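Local coordinates for tail spike protein (Acinetobacter phage vB_AbaP_AS12, PDB 6EU4) that probably recognises the capsular polysaccharide of its Acinetobacter host, and perhaps cleaves it, as the tailspike with which the phage attaches, at residues Y187-L193 with L215-Y221; D237-W243 with N267-F273; Q110-I114 with V131-S135; V173-M177 with F196-Y200. One frame throughout, in Å; residues are numbered along the deposited sequence. Where two conformers were deposited one is given.

Contact 1: residues Y187-L193 with L215-Y221; sequences YAQNNHL and LIALSTY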
loop_
_atom_site.group_PDB
_atom_site.type_symbol
_atom_site.label_atom_id
_atom_site.label_comp_id
_atom_site.label_asym_id
_atom_site.label_seq_id
_atom_site.Cartn_x
_atom_site.Cartn_y
_atom_site.Cartn_z
ATOM N N TYR A 187 -0.633 29.714 6.633
ATOM C CA TYR A 187 0.225 28.562 6.867
ATOM C C TYR A 187 1.686 28.943 6.660
ATOM O O TYR A 187 2.017 29.756 5.788
ATOM C CB TYR A 187 -0.140 27.385 5.927
ATOM C CG TYR A 187 -1.552 26.914 6.152
ATOM C CD1 TYR A 187 -1.832 25.965 7.126
ATOM C CD2 TYR A 187 -2.605 27.422 5.403
ATOM C CE1 TYR A 187 -3.129 25.551 7.368
ATOM C CE2 TYR A 187 -3.904 27.015 5.641
ATOM C CZ TYR A 187 -4.159 26.084 6.626
ATOM O OH TYR A 187 -5.456 25.672 6.855
ATOM N N ALA A 188 2.559 28.327 7.453
ATOM C CA ALA A 188 3.991 28.319 7.168
ATOM C C ALA A 188 4.207 27.247 6.109
ATOM O O ALA A 188 4.018 26.050 6.376
ATOM C CB ALA A 188 4.794 28.046 8.439
ATOM N N GLN A 189 4.554 27.659 4.896
ATOM C CA GLN A 189 4.435 26.755 3.765
ATOM C C GLN A 189 5.644 26.832 2.844
ATOM O O GLN A 189 6.444 27.768 2.894
ATOM C CB GLN A 189 3.173 27.052 2.963
ATOM C CG GLN A 189 3.072 28.436 2.393
ATOM C CD GLN A 189 1.809 28.582 1.580
ATOM O OE1 GLN A 189 0.730 28.819 2.132
ATOM N NE2 GLN A 189 1.919 28.382 0.264
ATOM N N ASN A 190 5.749 25.814 1.989
ATOM C CA ASN A 190 6.821 25.717 0.997
ATOM C C ASN A 190 8.199 25.753 1.644
ATOM O O ASN A 190 9.145 26.322 1.103
ATOM C CB ASN A 190 6.671 26.802 -0.060
ATOM C CG ASN A 190 5.348 26.703 -0.789
ATOM O OD1 ASN A 190 4.435 27.498 -0.564
ATOM N ND2 ASN A 190 5.219 25.692 -1.635
ATOM N N ASN A 191 8.327 25.070 2.774
ATOM C CA ASN A 191 9.592 24.918 3.469
ATOM C C ASN A 191 10.167 23.539 3.182
ATOM O O ASN A 191 9.439 22.579 2.910
ATOM C CB ASN A 191 9.399 25.108 4.967
ATOM C CG ASN A 191 8.900 26.494 5.300
ATOM O OD1 ASN A 191 9.477 27.480 4.879
ATOM N ND2 ASN A 191 7.797 26.568 6.025
ATOM N N HIS A 192 11.484 23.450 3.240
ATOM C CA HIS A 192 12.203 22.241 2.842
ATOM C C HIS A 192 13.384 22.125 3.795
ATOM O O HIS A 192 14.435 22.743 3.584
ATOM C CB HIS A 192 12.596 22.316 1.370
ATOM C CG HIS A 192 11.405 22.546 0.485
ATOM N ND1 HIS A 192 10.464 21.563 0.255
ATOM C CD2 HIS A 192 10.930 23.672 -0.107
ATOM C CE1 HIS A 192 9.491 22.058 -0.491
ATOM N NE2 HIS A 192 9.742 23.339 -0.713
ATOM N N LEU A 193 13.184 21.354 4.859
ATOM C CA LEU A 193 14.144 21.221 5.943
ATOM C C LEU A 193 14.771 19.838 5.903
ATOM O O LEU A 193 14.059 18.846 5.720
ATOM C CB LEU A 193 13.465 21.410 7.297
ATOM C CG LEU A 193 13.251 22.816 7.820
ATOM C CD1 LEU A 193 12.653 23.712 6.776
ATOM C CD2 LEU A 193 12.429 22.802 9.099
ATOM N N LEU A 215 0.523 25.447 12.065
ATOM C CA LEU A 215 -0.144 25.662 10.775
ATOM C C LEU A 215 0.922 25.545 9.685
ATOM O O LEU A 215 1.712 26.476 9.492
ATOM C CB LEU A 215 -0.835 27.033 10.734
ATOM C CG LEU A 215 -1.736 27.404 11.922
ATOM C CD1 LEU A 215 -2.259 28.832 11.786
ATOM C CD2 LEU A 215 -2.898 26.430 12.054
ATOM N N ILE A 216 0.949 24.416 8.974
ATOM C CA ILE A 216 1.979 24.158 7.965
ATOM C C ILE A 216 1.344 23.540 6.733
ATOM O O ILE A 216 0.304 22.872 6.803
ATOM C CB ILE A 216 3.115 23.236 8.481
ATOM C CG1 ILE A 216 2.535 21.967 9.104
ATOM C CG2 ILE A 216 3.994 23.987 9.469
ATOM C CD1 ILE A 216 3.579 20.915 9.456
ATOM N N ALA A 217 1.974 23.779 5.589
ATOM C CA ALA A 217 1.457 23.240 4.342
ATOM C C ALA A 217 2.577 23.145 3.325
ATOM O O ALA A 217 3.554 23.898 3.374
ATOM C CB ALA A 217 0.346 24.117 3.758
ATOM N N LEU A 218 2.376 22.255 2.363
ATOM C CA LEU A 218 3.118 22.285 1.107
ATOM C C LEU A 218 4.631 22.252 1.337
ATOM O O LEU A 218 5.379 23.067 0.794
ATOM C CB LEU A 218 2.719 23.519 0.299
ATOM C CG LEU A 218 1.242 23.600 -0.066
ATOM C CD1 LEU A 218 0.904 25.038 -0.460
ATOM C CD2 LEU A 218 0.879 22.647 -1.188
ATOM N N SER A 219 5.082 21.298 2.159
ATOM C CA SER A 219 6.453 21.319 2.665
ATOM C C SER A 219 7.034 19.918 2.678
ATOM O O SER A 219 6.307 18.914 2.653
ATOM C CB SER A 219 6.534 21.886 4.083
ATOM O OG SER A 219 6.231 23.268 4.108
ATOM N N THR A 220 8.366 19.860 2.755
ATOM C CA THR A 220 9.065 18.597 2.952
ATOM C C THR A 220 9.984 18.705 4.162
ATOM O O THR A 220 10.698 19.702 4.335
ATOM C CB THR A 220 9.890 18.162 1.729
ATOM O OG1 THR A 220 10.906 19.130 1.450
ATOM C CG2 THR A 220 9.001 17.997 0.496
ATOM N N TYR A 221 9.948 17.660 4.979
ATOM C CA TYR A 221 10.793 17.499 6.155
ATOM C C TYR A 221 11.531 16.175 5.988
ATOM O O TYR A 221 10.894 15.136 5.783
ATOM C CB TYR A 221 9.945 17.493 7.437
ATOM C CG TYR A 221 9.260 18.811 7.720
ATOM C CD1 TYR A 221 8.040 19.122 7.132
ATOM C CD2 TYR A 221 9.833 19.747 8.576
ATOM C CE1 TYR A 221 7.406 20.340 7.383
ATOM C CE2 TYR A 221 9.203 20.977 8.835
ATOM C CZ TYR A 221 7.999 21.268 8.237
ATOM O OH TYR A 221 7.380 22.476 8.484
HETATM O O HOH W 1 6.140 24.090 6.709
HETATM O O HOH W 2 13.217 18.565 2.865
#
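A188 and L215 open the parallel pairing of two successive coils of the beta-helix: A188 N donates to L215 O, and A188 O accepts A217 N. At the corner formed by N190 and L218, the regular pattern gives way to a shared acceptor. A217 O takes N190 N at 3.2 Å and also the S219 hydroxyl, with S219 OG 2.8 Å from A217 O, one donor on each side of the A217 carbonyl plane. Having spent its proton there, S219 OG accepts N191 N at 3.1 Å in a nearly straight bond (162°). A water extends this network, donating to S219 OG and A188 O, accepting from N191 ND2, and lying 2.7 Å from Y221 OH, which is also bonded to the hydroxyl of Y133. N191 OD1 is satisfied by T137 N.

Past the corner the pairing resumes, with T220 N on N191 O and L193 N on T220 O. With chi1 at 62° the T220 hydroxyl swings toward H192, T220 OG1 standing 2.7 Å from H192 ND1, at the edge of the imidazole. H192 NE2 bonds E144 of the second subunit. On the other face L193 CD2 rests 3.7 Å from Y221 CE2. The chemistry implies a corner whose polar groups are met by hydroxyl, amide and water, and an imidazole held at both nitrogens between two chains of the trimer.

Contact 2: residues D237-W243 with N267-F273; sequences DAWMCTW and NNTTQTF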
loop_
_atom_site.group_PDB
_atom_site.type_symbol
_atom_site.label_atom_id
_atom_site.label_comp_id
_atom_site.label_asym_id
_atom_site.label_seq_id
_atom_site.Cartn_x
_atom_site.Cartn_y
_atom_site.Cartn_z
ATOM N N ASP A 237 -2.874 21.959 12.081
ATOM C CA ASP A 237 -3.463 21.912 10.745
ATOM C C ASP A 237 -2.275 21.852 9.793
ATOM O O ASP A 237 -1.583 22.858 9.594
ATOM C CB ASP A 237 -4.348 23.130 10.483
ATOM C CG ASP A 237 -5.049 23.099 9.117
ATOM O OD1 ASP A 237 -4.554 22.479 8.159
ATOM O OD2 ASP A 237 -6.108 23.757 8.999
ATOM N N ALA A 238 -2.028 20.663 9.253
ATOM C CA ALA A 238 -0.965 20.391 8.300
ATOM C C ALA A 238 -1.594 19.783 7.059
ATOM O O ALA A 238 -2.433 18.879 7.163
ATOM C CB ALA A 238 0.075 19.429 8.904
ATOM N N TRP A 239 -1.207 20.274 5.892
ATOM C CA TRP A 239 -1.695 19.657 4.668
ATOM C C TRP A 239 -0.622 19.647 3.593
ATOM O O TRP A 239 0.213 20.554 3.502
ATOM C CB TRP A 239 -2.972 20.339 4.184
ATOM C CG TRP A 239 -2.916 21.827 3.950
ATOM C CD1 TRP A 239 -2.990 22.829 4.898
ATOM C CD2 TRP A 239 -2.809 22.476 2.690
ATOM N NE1 TRP A 239 -2.944 24.053 4.288
ATOM C CE2 TRP A 239 -2.829 23.866 2.932
ATOM C CE3 TRP A 239 -2.705 22.016 1.368
ATOM C CZ2 TRP A 239 -2.731 24.799 1.907
ATOM C CZ3 TRP A 239 -2.623 22.947 0.353
ATOM C CH2 TRP A 239 -2.640 24.324 0.633
HETATM N N MSE A 240 -0.628 18.581 2.801
HETATM C CA MSE A 240 0.346 18.435 1.728
HETATM C C MSE A 240 1.777 18.587 2.249
HETATM O O MSE A 240 2.547 19.432 1.769
HETATM C CB MSE A 240 0.072 19.437 0.600
HETATM C CG MSE A 240 -1.096 19.055 -0.257
HETATM SE SE MSE A 240 -0.572 17.561 -1.446
HETATM C CE MSE A 240 -2.354 17.091 -2.068
ATOM N N CYS A 241 2.141 17.740 3.218
ATOM C CA CYS A 241 3.509 17.685 3.717
ATOM C C CYS A 241 3.997 16.249 3.687
ATOM O O CYS A 241 3.226 15.316 3.949
ATOM C CB CYS A 241 3.639 18.223 5.142
ATOM S SG CYS A 241 3.218 19.965 5.359
ATOM N N THR A 242 5.273 16.076 3.348
ATOM C CA THR A 242 5.916 14.777 3.449
ATOM C C THR A 242 7.017 14.826 4.494
ATOM O O THR A 242 7.669 15.857 4.702
ATOM C CB THR A 242 6.498 14.308 2.113
ATOM O OG1 THR A 242 7.567 15.172 1.725
ATOM C CG2 THR A 242 5.431 14.298 1.024
ATOM N N TRP A 243 7.188 13.684 5.155
ATOM C CA TRP A 243 8.114 13.500 6.263
ATOM C C TRP A 243 8.883 12.223 5.970
ATOM O O TRP A 243 8.277 11.151 5.886
ATOM C CB TRP A 243 7.373 13.369 7.602
ATOM C CG TRP A 243 6.359 14.474 7.887
ATOM C CD1 TRP A 243 5.100 14.575 7.363
ATOM C CD2 TRP A 243 6.522 15.611 8.750
ATOM N NE1 TRP A 243 4.475 15.704 7.836
ATOM C CE2 TRP A 243 5.324 16.360 8.685
ATOM C CE3 TRP A 243 7.555 16.069 9.565
ATOM C CZ2 TRP A 243 5.143 17.539 9.399
ATOM C CZ3 TRP A 243 7.365 17.239 10.284
ATOM C CH2 TRP A 243 6.168 17.956 10.194
ATOM N N ASN A 267 -7.606 20.195 11.500
ATOM C CA ASN A 267 -7.895 19.570 10.217
ATOM C C ASN A 267 -6.572 19.318 9.526
ATOM O O ASN A 267 -5.680 20.159 9.596
ATOM C CB ASN A 267 -8.778 20.463 9.338
ATOM C CG ASN A 267 -9.257 19.750 8.092
ATOM O OD1 ASN A 267 -8.899 20.107 6.966
ATOM N ND2 ASN A 267 -10.046 18.715 8.289
ATOM N N ASN A 268 -6.452 18.175 8.842
ATOM C CA ASN A 268 -5.202 17.825 8.179
ATOM C C ASN A 268 -5.515 17.043 6.912
ATOM O O ASN A 268 -6.521 16.334 6.844
ATOM C CB ASN A 268 -4.289 16.950 9.031
ATOM C CG ASN A 268 -3.971 17.549 10.380
ATOM O OD1 ASN A 268 -3.037 18.331 10.513
ATOM N ND2 ASN A 268 -4.755 17.186 11.386
ATOM N N THR A 269 -4.654 17.176 5.903
ATOM C CA THR A 269 -4.751 16.280 4.763
ATOM C C THR A 269 -3.363 15.864 4.307
ATOM O O THR A 269 -2.365 16.536 4.556
ATOM C CB THR A 269 -5.468 16.874 3.532
ATOM O OG1 THR A 269 -4.591 17.815 2.912
ATOM C CG2 THR A 269 -6.801 17.524 3.890
ATOM N N THR A 270 -3.338 14.737 3.610
ATOM C CA THR A 270 -2.225 14.332 2.744
ATOM C C THR A 270 -0.862 14.537 3.424
ATOM O O THR A 270 0.055 15.182 2.897
ATOM C CB THR A 270 -2.309 15.041 1.379
ATOM O OG1 THR A 270 -2.392 16.468 1.522
ATOM C CG2 THR A 270 -3.514 14.533 0.596
ATOM N N GLN A 271 -0.713 13.902 4.595
ATOM C CA GLN A 271 0.582 13.765 5.265
ATOM C C GLN A 271 1.138 12.378 4.972
ATOM O O GLN A 271 0.452 11.374 5.190
ATOM C CB GLN A 271 0.469 13.955 6.782
ATOM C CG GLN A 271 -0.128 15.285 7.203
ATOM C CD GLN A 271 0.755 16.464 6.836
ATOM O OE1 GLN A 271 1.847 16.641 7.387
ATOM N NE2 GLN A 271 0.284 17.287 5.908
ATOM N N THR A 272 2.359 12.322 4.447
ATOM C CA THR A 272 3.046 11.060 4.211
ATOM C C THR A 272 4.242 10.966 5.145
ATOM O O THR A 272 5.004 11.929 5.281
ATOM C CB THR A 272 3.542 10.933 2.761
ATOM O OG1 THR A 272 2.447 11.037 1.843
ATOM C CG2 THR A 272 4.178 9.547 2.528
ATOM N N PHE A 273 4.422 9.785 5.745
ATOM C CA PHE A 273 5.557 9.481 6.613
ATOM C C PHE A 273 6.247 8.247 6.069
ATOM O O PHE A 273 5.625 7.184 5.980
ATOM C CB PHE A 273 5.111 9.227 8.053
ATOM C CG PHE A 273 4.351 10.377 8.658
ATOM C CD1 PHE A 273 2.983 10.474 8.500
ATOM C CD2 PHE A 273 5.003 11.357 9.391
ATOM C CE1 PHE A 273 2.281 11.542 9.048
ATOM C CE2 PHE A 273 4.294 12.430 9.927
ATOM C CZ PHE A 273 2.948 12.508 9.762
HETATM O O HOH W 3 -6.432 21.089 6.026
#
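W243 lays its indole over the ring of F273 in an offset stack, the five-membered ring and the phenyl ring having centroids 4.5 Å apart and planes 14° from parallel. F273 CE2 sits 3.4 Å from W243 CD1, toward the rim of the indole. Y221 of the preceding coil stacks on the same tryptophan, so the aromatic pile runs on from coil to coil.

At its edge the indole is pinned by Q271: W243 NE1 donates to Q271 OE1 at 2.8 Å, nearly straight (172°) and with the acceptor in the ring plane. The Q271 chain bends at chi2 (-66°), folding its amide back so that NE2 can reach T269 O at 3.1 Å. M240 N, of a selenomethionine, approaches T269 O from the opposite face of that carbonyl; T270 OG1 offers the same nitrogen a second, weak acceptor. Farther back along the strands, N268 OD1 takes A238 N at 2.8 Å in place of a backbone carbonyl, while N268 ND2 is held by K290 O.

Ahead of the corner the N268 amide thus supplies A238 N with its acceptor, while the Q271 amide, tying the indole to the T269 carbonyl, would help the F273 stack hold the indole's rotation.

Contact 3: residues Q110-I114 with V131-S135; sequences QKVLI and VYYNS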
loop_
_atom_site.group_PDB
_atom_site.type_symbol
_atom_site.label_atom_id
_atom_site.label_comp_id
_atom_site.label_asym_id
_atom_site.label_seq_id
_atom_site.Cartn_x
_atom_site.Cartn_y
_atom_site.Cartn_z
ATOM N N GLN A 110 18.355 33.289 14.096
ATOM C CA GLN A 110 17.084 33.868 13.693
ATOM C C GLN A 110 17.255 34.762 12.474
ATOM O O GLN A 110 16.429 34.729 11.551
ATOM C CB GLN A 110 16.473 34.643 14.862
ATOM C CG GLN A 110 15.034 35.039 14.620
ATOM C CD GLN A 110 14.161 33.829 14.357
ATOM O OE1 GLN A 110 13.867 33.049 15.270
ATOM N NE2 GLN A 110 13.798 33.627 13.094
ATOM N N LYS A 111 18.333 35.554 12.444
ATOM C CA LYS A 111 18.578 36.428 11.298
ATOM C C LYS A 111 18.701 35.639 9.999
ATOM O O LYS A 111 18.158 36.058 8.968
ATOM C CB LYS A 111 19.838 37.258 11.531
ATOM C CG LYS A 111 19.643 38.383 12.540
ATOM C CD LYS A 111 20.934 39.079 12.839
ATOM C CE LYS A 111 20.709 40.188 13.852
ATOM N NZ LYS A 111 21.974 40.849 14.237
ATOM N N VAL A 112 19.411 34.508 10.012
ATOM C CA VAL A 112 19.586 33.818 8.733
ATOM C C VAL A 112 18.309 33.074 8.350
ATOM O O VAL A 112 18.009 32.941 7.161
ATOM C CB VAL A 112 20.807 32.873 8.717
ATOM C CG1 VAL A 112 22.099 33.652 8.986
ATOM C CG2 VAL A 112 20.654 31.722 9.674
ATOM N N LEU A 113 17.518 32.622 9.327
ATOM C CA LEU A 113 16.290 31.902 8.997
ATOM C C LEU A 113 15.265 32.773 8.282
ATOM O O LEU A 113 14.420 32.241 7.549
ATOM C CB LEU A 113 15.657 31.312 10.259
ATOM C CG LEU A 113 16.448 30.182 10.908
ATOM C CD1 LEU A 113 15.685 29.611 12.086
ATOM C CD2 LEU A 113 16.786 29.080 9.909
ATOM N N ILE A 114 15.306 34.084 8.469
ATOM C CA ILE A 114 14.354 34.969 7.797
ATOM C C ILE A 114 15.029 35.822 6.725
ATOM O O ILE A 114 14.453 36.804 6.271
ATOM C CB ILE A 114 13.589 35.842 8.803
ATOM C CG1 ILE A 114 14.549 36.756 9.575
ATOM C CG2 ILE A 114 12.803 34.950 9.721
ATOM C CD1 ILE A 114 13.836 37.803 10.437
ATOM N N VAL A 131 13.735 29.414 17.899
ATOM C CA VAL A 131 13.953 30.098 16.630
ATOM C C VAL A 131 12.821 29.702 15.703
ATOM O O VAL A 131 12.333 28.568 15.763
ATOM C CB VAL A 131 15.328 29.779 16.012
ATOM C CG1 VAL A 131 16.440 30.300 16.952
ATOM C CG2 VAL A 131 15.514 28.277 15.748
ATOM N N TYR A 132 12.367 30.650 14.896
ATOM C CA TYR A 132 11.219 30.414 14.042
ATOM C C TYR A 132 11.594 30.549 12.572
ATOM O O TYR A 132 12.581 31.188 12.199
ATOM C CB TYR A 132 10.067 31.372 14.400
ATOM C CG TYR A 132 10.320 32.826 14.063
ATOM C CD1 TYR A 132 10.073 33.323 12.786
ATOM C CD2 TYR A 132 10.815 33.699 15.022
ATOM C CE1 TYR A 132 10.315 34.660 12.482
ATOM C CE2 TYR A 132 11.054 35.029 14.721
ATOM C CZ TYR A 132 10.794 35.493 13.454
ATOM O OH TYR A 132 11.039 36.802 13.144
ATOM N N TYR A 133 10.786 29.907 11.739
ATOM C CA TYR A 133 10.870 30.074 10.306
ATOM C C TYR A 133 9.468 30.332 9.778
ATOM O O TYR A 133 8.478 29.973 10.418
ATOM C CB TYR A 133 11.504 28.842 9.646
ATOM C CG TYR A 133 10.752 27.530 9.859
ATOM C CD1 TYR A 133 10.880 26.805 11.040
ATOM C CD2 TYR A 133 9.938 26.997 8.858
ATOM C CE1 TYR A 133 10.202 25.610 11.224
ATOM C CE2 TYR A 133 9.256 25.793 9.046
ATOM C CZ TYR A 133 9.388 25.110 10.227
ATOM O OH TYR A 133 8.720 23.916 10.416
ATOM N N ASN A 134 9.392 30.963 8.595
ATOM C CA ASN A 134 8.115 31.323 8.005
ATOM C C ASN A 134 7.863 30.442 6.806
ATOM O O ASN A 134 7.421 29.288 6.966
ATOM C CB ASN A 134 8.082 32.821 7.651
ATOM C CG ASN A 134 8.345 33.726 8.844
ATOM O OD1 ASN A 134 9.196 34.617 8.774
ATOM N ND2 ASN A 134 7.602 33.526 9.932
ATOM N N SER A 135 8.080 30.916 5.582
ATOM C CA SER A 135 7.746 30.173 4.378
ATOM C C SER A 135 8.895 30.264 3.388
ATOM O O SER A 135 9.763 31.135 3.487
ATOM C CB SER A 135 6.445 30.711 3.766
ATOM O OG SER A 135 5.365 30.380 4.626
HETATM O O HOH W 4 11.728 31.700 7.171
#
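Q110 and Y132 are joined by a pair of hydrogen bonds that let one glutamine amide imitate a neighbouring strand. Y132 N donates to Q110 OE1 at 2.9 Å, lying in the carbonyl plane on a lone pair, and Q110 NE2 returns a bond to Y132 O, also at 2.9 Å. Both are close to straight, at 165° and 168°.

The second interaction is a stack. A chi1 of 69° folds the Y132 phenol back over its own main chain, where the Q110 amide slips beneath it with NE2 3.3 Å from the plane of the Y132 ring and over its centre. The ring therefore covers the amide that bonds the same residue's backbone.

Apolar contacts flank this clasp: L113 CD1 meets V131 CG2 at 3.9 Å, and I114 CG2 reaches Y132 CE1 at 3.7 Å. A water adds a polar bridge, donating to L113 O and accepting from N134 N.

The helix 106-113 thereby lies against the strand 131-133, which pairs in parallel with strand 175-179; L113 also touches M177 of that strand, an arrangement consistent with a helix capping the N-terminal end of the beta-helix.

Contact 4: residues V173-M177 with F196-Y200; sequences VDAIM and FTLQY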
loop_
_atom_site.group_PDB
_atom_site.type_symbol
_atom_site.label_atom_id
_atom_site.label_comp_id
_atom_site.label_asym_id
_atom_site.label_seq_id
_atom_site.Cartn_x
_atom_site.Cartn_y
_atom_site.Cartn_z
ATOM N N VAL A 173 5.402 29.542 23.040
ATOM C CA VAL A 173 5.486 28.270 23.744
ATOM C C VAL A 173 6.949 27.898 23.933
ATOM O O VAL A 173 7.848 28.420 23.267
ATOM C CB VAL A 173 4.748 27.141 22.989
ATOM C CG1 VAL A 173 3.301 27.512 22.752
ATOM C CG2 VAL A 173 5.405 26.842 21.675
ATOM N N ASP A 174 7.183 26.965 24.859
ATOM C CA ASP A 174 8.522 26.417 25.073
ATOM C C ASP A 174 8.768 25.346 24.013
ATOM O O ASP A 174 8.294 24.215 24.140
ATOM C CB ASP A 174 8.661 25.833 26.473
ATOM C CG ASP A 174 10.048 25.242 26.715
ATOM O OD1 ASP A 174 10.963 25.539 25.917
ATOM O OD2 ASP A 174 10.218 24.495 27.698
ATOM N N ALA A 175 9.497 25.725 22.966
ATOM C CA ALA A 175 9.823 24.871 21.837
ATOM C C ALA A 175 11.232 25.207 21.375
ATOM O O ALA A 175 11.790 26.239 21.755
ATOM C CB ALA A 175 8.839 25.064 20.685
ATOM N N ILE A 176 11.827 24.318 20.582
ATOM C CA ILE A 176 13.152 24.582 20.020
ATOM C C ILE A 176 13.043 25.359 18.727
ATOM O O ILE A 176 13.734 26.367 18.528
ATOM C CB ILE A 176 13.935 23.267 19.810
ATOM C CG1 ILE A 176 13.982 22.473 21.115
ATOM C CG2 ILE A 176 15.340 23.571 19.316
ATOM C CD1 ILE A 176 14.573 21.087 20.955
HETATM N N MSE A 177 12.164 24.896 17.850
HETATM C CA MSE A 177 11.899 25.542 16.573
HETATM C C MSE A 177 10.382 25.692 16.392
HETATM O O MSE A 177 9.609 24.824 16.810
HETATM C CB MSE A 177 12.532 24.720 15.426
HETATM C CG MSE A 177 12.693 25.439 14.151
HETATM SE SE MSE A 177 13.774 24.300 12.940
HETATM C CE MSE A 177 14.427 25.734 11.883
ATOM N N PHE A 196 19.267 17.585 10.229
ATOM C CA PHE A 196 19.742 18.178 11.475
ATOM C C PHE A 196 18.883 17.714 12.641
ATOM O O PHE A 196 17.853 17.054 12.465
ATOM C CB PHE A 196 19.774 19.709 11.399
ATOM C CG PHE A 196 18.447 20.351 11.109
ATOM C CD1 PHE A 196 17.583 20.661 12.135
ATOM C CD2 PHE A 196 18.088 20.684 9.806
ATOM C CE1 PHE A 196 16.372 21.278 11.873
ATOM C CE2 PHE A 196 16.885 21.296 9.537
ATOM C CZ PHE A 196 16.024 21.599 10.578
ATOM N N THR A 197 19.338 18.048 13.849
ATOM C CA THR A 197 18.664 17.650 15.069
ATOM C C THR A 197 18.202 18.878 15.851
ATOM O O THR A 197 18.776 19.965 15.739
ATOM C CB THR A 197 19.589 16.774 15.931
ATOM O OG1 THR A 197 18.894 16.333 17.100
ATOM C CG2 THR A 197 20.844 17.566 16.371
ATOM N N LEU A 198 17.136 18.682 16.624
ATOM C CA LEU A 198 16.584 19.675 17.545
ATOM C C LEU A 198 16.530 18.997 18.904
ATOM O O LEU A 198 15.795 18.016 19.069
ATOM C CB LEU A 198 15.170 20.106 17.131
ATOM C CG LEU A 198 15.002 20.694 15.736
ATOM C CD1 LEU A 198 13.524 20.844 15.394
ATOM C CD2 LEU A 198 15.699 22.025 15.674
ATOM N N GLN A 199 17.304 19.483 19.867
ATOM C CA GLN A 199 17.338 18.848 21.178
ATOM C C GLN A 199 17.359 19.886 22.285
ATOM O O GLN A 199 17.943 20.960 22.137
ATOM C CB GLN A 199 18.579 17.944 21.333
ATOM C CG GLN A 199 18.688 16.885 20.259
ATOM C CD GLN A 199 19.841 15.930 20.493
ATOM O OE1 GLN A 199 20.329 15.783 21.626
ATOM N NE2 GLN A 199 20.293 15.280 19.423
ATOM N N TYR A 200 16.763 19.529 23.425
ATOM C CA TYR A 200 17.044 20.253 24.657
ATOM C C TYR A 200 18.329 19.732 25.284
ATOM O O TYR A 200 18.695 18.570 25.110
ATOM C CB TYR A 200 15.910 20.108 25.669
ATOM C CG TYR A 200 14.716 20.947 25.318
ATOM C CD1 TYR A 200 13.753 20.470 24.453
ATOM C CD2 TYR A 200 14.572 22.228 25.825
ATOM C CE1 TYR A 200 12.653 21.252 24.098
ATOM C CE2 TYR A 200 13.479 23.014 25.487
ATOM C CZ TYR A 200 12.527 22.515 24.616
ATOM O OH TYR A 200 11.449 23.301 24.273
#
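I176 drives its side chain against L198, Q199 and Y200, and this is where the contact is tight. Its CD1 presses on the backbone, 3.3 Å from Q199 C, while CG1 lies over one face of the Y200 ring, 3.9 Å from the centroid and 29° off the normal, a CH-pi contact. A chi1 of -54° turns CG1 toward Y200 and puts CG2, trans to the backbone N, on the L198 side, 4.0 Å from L198 CD2. I176 passes alongside L198 and Y200, its side chain directed against theirs, and no backbone hydrogen bond joins the segments.

Packing is looser toward F196. M177, a selenomethionine, extends its chain across L198, CB standing 4.0 Å from L198 CD1, and brings SE obliquely to the F196 ring, 4.1 Å from F196 CE1: a Met-aromatic contact of modest closeness.

Polar chemistry gathers at the other end, where D174 is partly exposed. Y200 OH donates to D174 OD1 at 2.8 Å; the oxygen lies in the ring plane, but the hydroxyl meets it from above the carboxylate, the two planes being 89° apart. K151 forms a salt bridge to that same oxygen and N154 bonds OD2, so the carboxylate is shared and probably kept ionised.

Strand 196-200 runs between strands 148-151 and 219-229, its parallel neighbours, whereas strand 175-179 lies between 131-133 and 211-212; the contact thus bridges two walls of the beta-helix through its interior, with I139 beside M177 and F196.

From the N terminus, contact 3 comes first, closing the loop that carries strands 118-121 and 124-127 and setting the helix 106-113 on the first coils. Contact 4 opens next at 173-177, a segment whose strand pairs with 131-133, so V131 N bonds I176 O between the two contacts. Contact 1 opens before contact 4 closes: their segments alternate, one joining facing walls and the other successive coils. Contact 2 follows in series, and its first segment pairs with the second of contact 1, for example through Y221 N and T242 O. None nests inside another. The principle illustrated is that coil-to-coil pairing, interior packing and a helix that probably caps the end act together in one beta-helix.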